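Local coordinates for protein Cas6b (PDB 4Z7K) that probably cleaves CRISPR precursor RNA as a Cas6-family endoribonuclease, processing a repeat RNA that forms no stem-loop, at residues L3-M17 with R59-I71. Sequence-based numbering, arbitrary orientation.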
loop_
_atom_site.group_PDB
_atom_site.type_symbol
_atom_site.label_atom_id
_atom_site.label_comp_id
_atom_site.label_asym_id
_atom_site.label_seq_id
_atom_site.Cartn_x
_atom_site.Cartn_y
_atom_site.Cartn_z
ATOM N N LEU B 3 -3.793 28.262 -16.489
ATOM C CA LEU B 3 -3.768 28.031 -15.048
ATOM C C LEU B 3 -3.080 29.170 -14.319
ATOM O O LEU B 3 -1.962 29.542 -14.662
ATOM C CB LEU B 3 -3.067 26.716 -14.735
ATOM C CG LEU B 3 -3.074 26.244 -13.290
ATOM C CD1 LEU B 3 -4.465 25.980 -12.813
ATOM C CD2 LEU B 3 -2.258 24.987 -13.242
ATOM N N GLU B 4 -3.747 29.677 -13.289
ATOM C CA GLU B 4 -3.270 30.788 -12.485
ATOM C C GLU B 4 -2.466 30.238 -11.307
ATOM O O GLU B 4 -2.923 29.329 -10.615
ATOM C CB GLU B 4 -4.474 31.633 -12.039
ATOM C CG GLU B 4 -4.189 32.763 -11.087
ATOM C CD GLU B 4 -5.411 33.637 -10.853
ATOM O OE1 GLU B 4 -6.496 33.057 -10.627
ATOM O OE2 GLU B 4 -5.277 34.886 -10.838
ATOM N N TYR B 5 -1.254 30.747 -11.104
ATOM C CA TYR B 5 -0.395 30.204 -10.057
ATOM C C TYR B 5 0.342 31.253 -9.262
ATOM O O TYR B 5 0.440 32.406 -9.685
ATOM C CB TYR B 5 0.642 29.227 -10.666
ATOM C CG TYR B 5 1.763 29.835 -11.546
ATOM C CD1 TYR B 5 2.871 30.483 -10.984
ATOM C CD2 TYR B 5 1.737 29.696 -12.939
ATOM C CE1 TYR B 5 3.896 31.014 -11.788
ATOM C CE2 TYR B 5 2.756 30.222 -13.750
ATOM C CZ TYR B 5 3.832 30.875 -13.173
ATOM O OH TYR B 5 4.829 31.389 -13.986
ATOM N N MET B 6 0.854 30.833 -8.103
ATOM C CA MET B 6 1.711 31.685 -7.282
ATOM C C MET B 6 2.699 30.834 -6.455
ATOM O O MET B 6 2.274 30.021 -5.616
ATOM C CB MET B 6 0.861 32.581 -6.371
ATOM C CG MET B 6 1.673 33.587 -5.545
ATOM S SD MET B 6 0.694 34.939 -4.820
ATOM C CE MET B 6 0.107 34.162 -3.320
ATOM N N HIS B 7 4.006 31.052 -6.685
ATOM C CA HIS B 7 5.089 30.469 -5.875
ATOM C C HIS B 7 5.468 31.408 -4.750
ATOM O O HIS B 7 5.565 32.619 -4.957
ATOM C CB HIS B 7 6.369 30.188 -6.681
ATOM C CG HIS B 7 6.149 29.633 -8.055
ATOM N ND1 HIS B 7 4.941 29.131 -8.485
ATOM C CD2 HIS B 7 7.004 29.508 -9.098
ATOM C CE1 HIS B 7 5.064 28.710 -9.733
ATOM N NE2 HIS B 7 6.302 28.935 -10.131
ATOM N N ILE B 8 5.730 30.841 -3.577
ATOM C CA ILE B 8 6.282 31.597 -2.454
ATOM C C ILE B 8 7.559 30.974 -1.921
ATOM O O ILE B 8 7.559 29.819 -1.506
ATOM C CB ILE B 8 5.260 31.691 -1.312
ATOM C CG1 ILE B 8 4.231 32.778 -1.615
ATOM C CG2 ILE B 8 5.947 31.976 0.004
ATOM C CD1 ILE B 8 3.034 32.726 -0.706
ATOM N N SER B 9 8.643 31.734 -1.889
ATOM C CA SER B 9 9.911 31.146 -1.502
ATOM C C SER B 9 10.587 31.960 -0.407
ATOM O O SER B 9 10.533 33.187 -0.437
ATOM C CB SER B 9 10.823 31.038 -2.728
ATOM O OG SER B 9 11.803 30.014 -2.569
ATOM N N TYR B 10 11.233 31.287 0.546
ATOM C CA TYR B 10 11.943 31.979 1.626
ATOM C C TYR B 10 13.425 31.644 1.491
ATOM O O TYR B 10 13.880 30.689 2.111
ATOM C CB TYR B 10 11.444 31.561 3.029
ATOM C CG TYR B 10 9.962 31.724 3.306
ATOM C CD1 TYR B 10 9.237 32.761 2.749
ATOM C CD2 TYR B 10 9.290 30.843 4.151
ATOM C CE1 TYR B 10 7.876 32.909 3.006
ATOM C CE2 TYR B 10 7.924 30.979 4.413
ATOM C CZ TYR B 10 7.226 32.018 3.838
ATOM O OH TYR B 10 5.877 32.185 4.083
ATOM N N PRO B 11 14.190 32.442 0.712
ATOM C CA PRO B 11 15.551 32.042 0.336
ATOM C C PRO B 11 16.549 31.981 1.480
ATOM O O PRO B 11 17.476 31.204 1.374
ATOM C CB PRO B 11 15.974 33.116 -0.669
ATOM C CG PRO B 11 14.732 33.758 -1.106
ATOM C CD PRO B 11 13.816 33.709 0.074
ATOM N N ASN B 12 16.363 32.733 2.552
ATOM C CA ASN B 12 17.390 32.822 3.595
ATOM C C ASN B 12 17.346 31.633 4.554
ATOM O O ASN B 12 18.291 31.361 5.289
ATOM C CB ASN B 12 17.243 34.138 4.379
ATOM C CG ASN B 12 15.946 34.197 5.218
ATOM O OD1 ASN B 12 14.879 34.586 4.721
ATOM N ND2 ASN B 12 16.047 33.836 6.497
ATOM N N ILE B 13 16.230 30.925 4.543
ATOM C CA ILE B 13 16.096 29.728 5.351
ATOM C C ILE B 13 16.537 28.478 4.598
ATOM O O ILE B 13 15.968 28.165 3.561
ATOM C CB ILE B 13 14.635 29.555 5.783
ATOM C CG1 ILE B 13 14.074 30.886 6.273
ATOM C CG2 ILE B 13 14.514 28.474 6.831
ATOM C CD1 ILE B 13 12.709 30.766 6.921
ATOM N N LEU B 14 17.586 27.786 5.024
ATOM C CA LEU B 14 17.794 26.492 4.372
ATOM C C LEU B 14 17.640 25.248 5.271
ATOM O O LEU B 14 18.153 25.206 6.396
ATOM C CB LEU B 14 19.142 26.508 3.663
ATOM C CG LEU B 14 20.398 26.881 4.417
ATOM C CD1 LEU B 14 21.043 25.672 5.076
ATOM C CD2 LEU B 14 21.320 27.562 3.430
ATOM N N LEU B 15 16.950 24.236 4.726
ATOM C CA LEU B 15 16.598 22.989 5.415
ATOM C C LEU B 15 17.064 21.797 4.612
ATOM O O LEU B 15 17.274 21.924 3.437
ATOM C CB LEU B 15 15.087 22.873 5.611
ATOM C CG LEU B 15 14.248 23.883 6.392
ATOM C CD1 LEU B 15 14.082 25.155 5.622
ATOM C CD2 LEU B 15 12.885 23.277 6.640
ATOM N N ASN B 16 17.237 20.645 5.254
ATOM C CA ASN B 16 17.524 19.371 4.571
ATOM C C ASN B 16 16.261 18.793 3.906
ATOM O O ASN B 16 15.161 19.114 4.357
ATOM C CB ASN B 16 18.080 18.390 5.591
ATOM C CG ASN B 16 18.560 17.104 4.969
ATOM O OD1 ASN B 16 19.525 17.093 4.204
ATOM N ND2 ASN B 16 17.870 16.005 5.273
ATOM N N MET B 17 16.354 17.986 2.845
ATOM C CA MET B 17 15.125 17.287 2.381
ATOM C C MET B 17 15.061 15.862 2.992
ATOM O O MET B 17 16.085 15.182 3.100
ATOM C CB MET B 17 14.998 17.240 0.849
ATOM C CG MET B 17 16.131 16.647 -0.009
ATOM S SD MET B 17 15.469 16.273 -1.693
ATOM C CE MET B 17 14.940 14.545 -1.610
ATOM N N ARG B 59 18.454 25.240 -1.792
ATOM C CA ARG B 59 17.865 24.194 -0.978
ATOM C C ARG B 59 17.084 24.974 0.105
ATOM O O ARG B 59 17.353 24.933 1.314
ATOM C CB ARG B 59 19.004 23.291 -0.473
ATOM C CG ARG B 59 18.949 22.714 0.898
ATOM C CD ARG B 59 17.910 21.690 0.732
ATOM N NE ARG B 59 18.257 20.712 -0.281
ATOM C CZ ARG B 59 17.393 19.822 -0.749
ATOM N NH1 ARG B 59 16.150 19.833 -0.307
ATOM N NH2 ARG B 59 17.764 18.939 -1.664
ATOM N N SER B 60 16.066 25.677 -0.366
ATOM C CA SER B 60 15.266 26.513 0.506
ATOM C C SER B 60 13.766 26.482 0.175
ATOM O O SER B 60 13.412 26.410 -1.004
ATOM C CB SER B 60 15.865 27.924 0.412
ATOM O OG SER B 60 15.147 28.882 1.142
ATOM N N PRO B 61 12.889 26.612 1.199
ATOM C CA PRO B 61 11.437 26.383 1.123
ATOM C C PRO B 61 10.690 27.066 -0.003
ATOM O O PRO B 61 10.954 28.213 -0.357
ATOM C CB PRO B 61 10.932 26.971 2.438
ATOM C CG PRO B 61 12.028 26.758 3.361
ATOM C CD PRO B 61 13.290 26.940 2.574
ATOM N N LEU B 62 9.722 26.336 -0.532
ATOM C CA LEU B 62 8.864 26.818 -1.587
ATOM C C LEU B 62 7.426 26.402 -1.269
ATOM O O LEU B 62 7.193 25.320 -0.728
ATOM C CB LEU B 62 9.316 26.261 -2.925
ATOM C CG LEU B 62 8.475 26.621 -4.139
ATOM C CD1 LEU B 62 8.482 28.109 -4.360
ATOM C CD2 LEU B 62 9.030 25.911 -5.344
ATOM N N ILE B 63 6.469 27.278 -1.553
ATOM C CA ILE B 63 5.072 27.003 -1.257
ATOM C C ILE B 63 4.271 27.280 -2.504
ATOM O O ILE B 63 4.305 28.397 -3.029
ATOM C CB ILE B 63 4.534 27.876 -0.146
ATOM C CG1 ILE B 63 5.465 27.824 1.054
ATOM C CG2 ILE B 63 3.118 27.450 0.200
ATOM C CD1 ILE B 63 4.776 28.054 2.354
ATOM N N ILE B 64 3.545 26.277 -2.985
ATOM C CA ILE B 64 2.849 26.439 -4.252
ATOM C C ILE B 64 1.354 26.569 -4.031
ATOM O O ILE B 64 0.773 25.798 -3.268
ATOM C CB ILE B 64 3.107 25.258 -5.194
ATOM C CG1 ILE B 64 4.584 24.913 -5.215
ATOM C CG2 ILE B 64 2.651 25.594 -6.599
ATOM C CD1 ILE B 64 5.380 25.846 -6.085
ATOM N N GLY B 65 0.734 27.547 -4.687
ATOM C CA GLY B 65 -0.711 27.641 -4.664
ATOM C C GLY B 65 -1.230 27.616 -6.083
ATOM O O GLY B 65 -0.722 28.345 -6.946
ATOM N N ILE B 66 -2.276 26.828 -6.332
ATOM C CA ILE B 66 -2.701 26.636 -7.710
ATOM C C ILE B 66 -4.169 26.940 -7.869
ATOM O O ILE B 66 -4.996 26.540 -7.037
ATOM C CB ILE B 66 -2.480 25.197 -8.209
ATOM C CG1 ILE B 66 -1.248 24.549 -7.592
ATOM C CG2 ILE B 66 -2.427 25.175 -9.725
ATOM C CD1 ILE B 66 -1.344 23.048 -7.596
ATOM N N GLY B 67 -4.476 27.647 -8.954
ATOM C CA GLY B 67 -5.826 28.079 -9.275
ATOM C C GLY B 67 -6.358 29.142 -8.327
ATOM O O GLY B 67 -5.773 29.407 -7.270
ATOM N N SER B 68 -7.500 29.713 -8.691
ATOM C CA SER B 68 -8.139 30.733 -7.881
ATOM C C SER B 68 -8.295 30.257 -6.451
ATOM O O SER B 68 -8.127 31.037 -5.519
ATOM C CB SER B 68 -9.497 31.103 -8.460
ATOM O OG SER B 68 -10.359 29.981 -8.420
ATOM N N LEU B 69 -8.645 28.983 -6.289
ATOM C CA LEU B 69 -8.834 28.387 -4.967
ATOM C C LEU B 69 -7.549 28.406 -4.123
ATOM O O LEU B 69 -7.586 28.682 -2.915
ATOM C CB LEU B 69 -9.349 26.953 -5.095
ATOM C CG LEU B 69 -9.596 26.215 -3.775
ATOM C CD1 LEU B 69 -10.815 26.773 -3.090
ATOM C CD2 LEU B 69 -9.740 24.717 -3.990
ATOM N N GLY B 70 -6.424 28.067 -4.751
ATOM C CA GLY B 70 -5.153 28.004 -4.044
ATOM C C GLY B 70 -4.564 29.374 -3.770
ATOM O O GLY B 70 -4.245 29.720 -2.631
ATOM N N ILE B 71 -4.478 30.166 -4.831
ATOM C CA ILE B 71 -3.964 31.515 -4.764
ATOM C C ILE B 71 -4.693 32.394 -3.775
ATOM O O ILE B 71 -4.064 33.075 -2.979
ATOM C CB ILE B 71 -4.068 32.194 -6.109
ATOM C CG1 ILE B 71 -3.067 31.582 -7.078
ATOM C CG2 ILE B 71 -3.861 33.687 -5.960
ATOM C CD1 ILE B 71 -2.634 32.530 -8.161
#
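S60 holds OG opposite its backbone N (chi1 176°), which turns the hydroxyl to the 3-17 segment, where OG donates to I13 O at 2.7 Å. S9 has a similar first torsion (chi1 -156°), and its OG gives a hydrogen bond to P61 O. Y10 N reaches the same oxygen from the other face of the carbonyl plane, so two donors grip P61 O. Strands 3-9 and 60-66 run antiparallel from here, S9 facing L62 as a non-hydrogen-bonded pair. I8 and I63 exchange two backbone hydrogen bonds, and M6 and G65 two more. G67 N then donates to E4 O at 2.8 Å, near the end of the pairing. I71 of helix 67-76 lays CD1 against E4 CG and M6 CB, the latter at 3.9 Å. At the same end, L3 CD2 meets I66 CG2 at 3.5 Å. At the far end, L15 CD1 touches P61 CG at 3.4 Å. R59 bends at chi2 and chi3, and NH1 and NH2 lie against M17 CG, the side chains crossing at about a right angle. NH2 also makes a weak hydrogen bond to M17 SD at 3.5 Å. With an alanine in place of R59 the guanidinium is gone, and M17 would probably be freer to turn. The pairing joins the central strands of the four-stranded antiparallel sheet in the N-terminal domain, the ferredoxin-like fold of RAMP proteins. Strand 98-109 flanks 3-9, and strand 52-57 flanks 60-66. Helix 67-76 packs on the M6 and I8 face through L74, while H7 on the other face meets H100 edge-to-face.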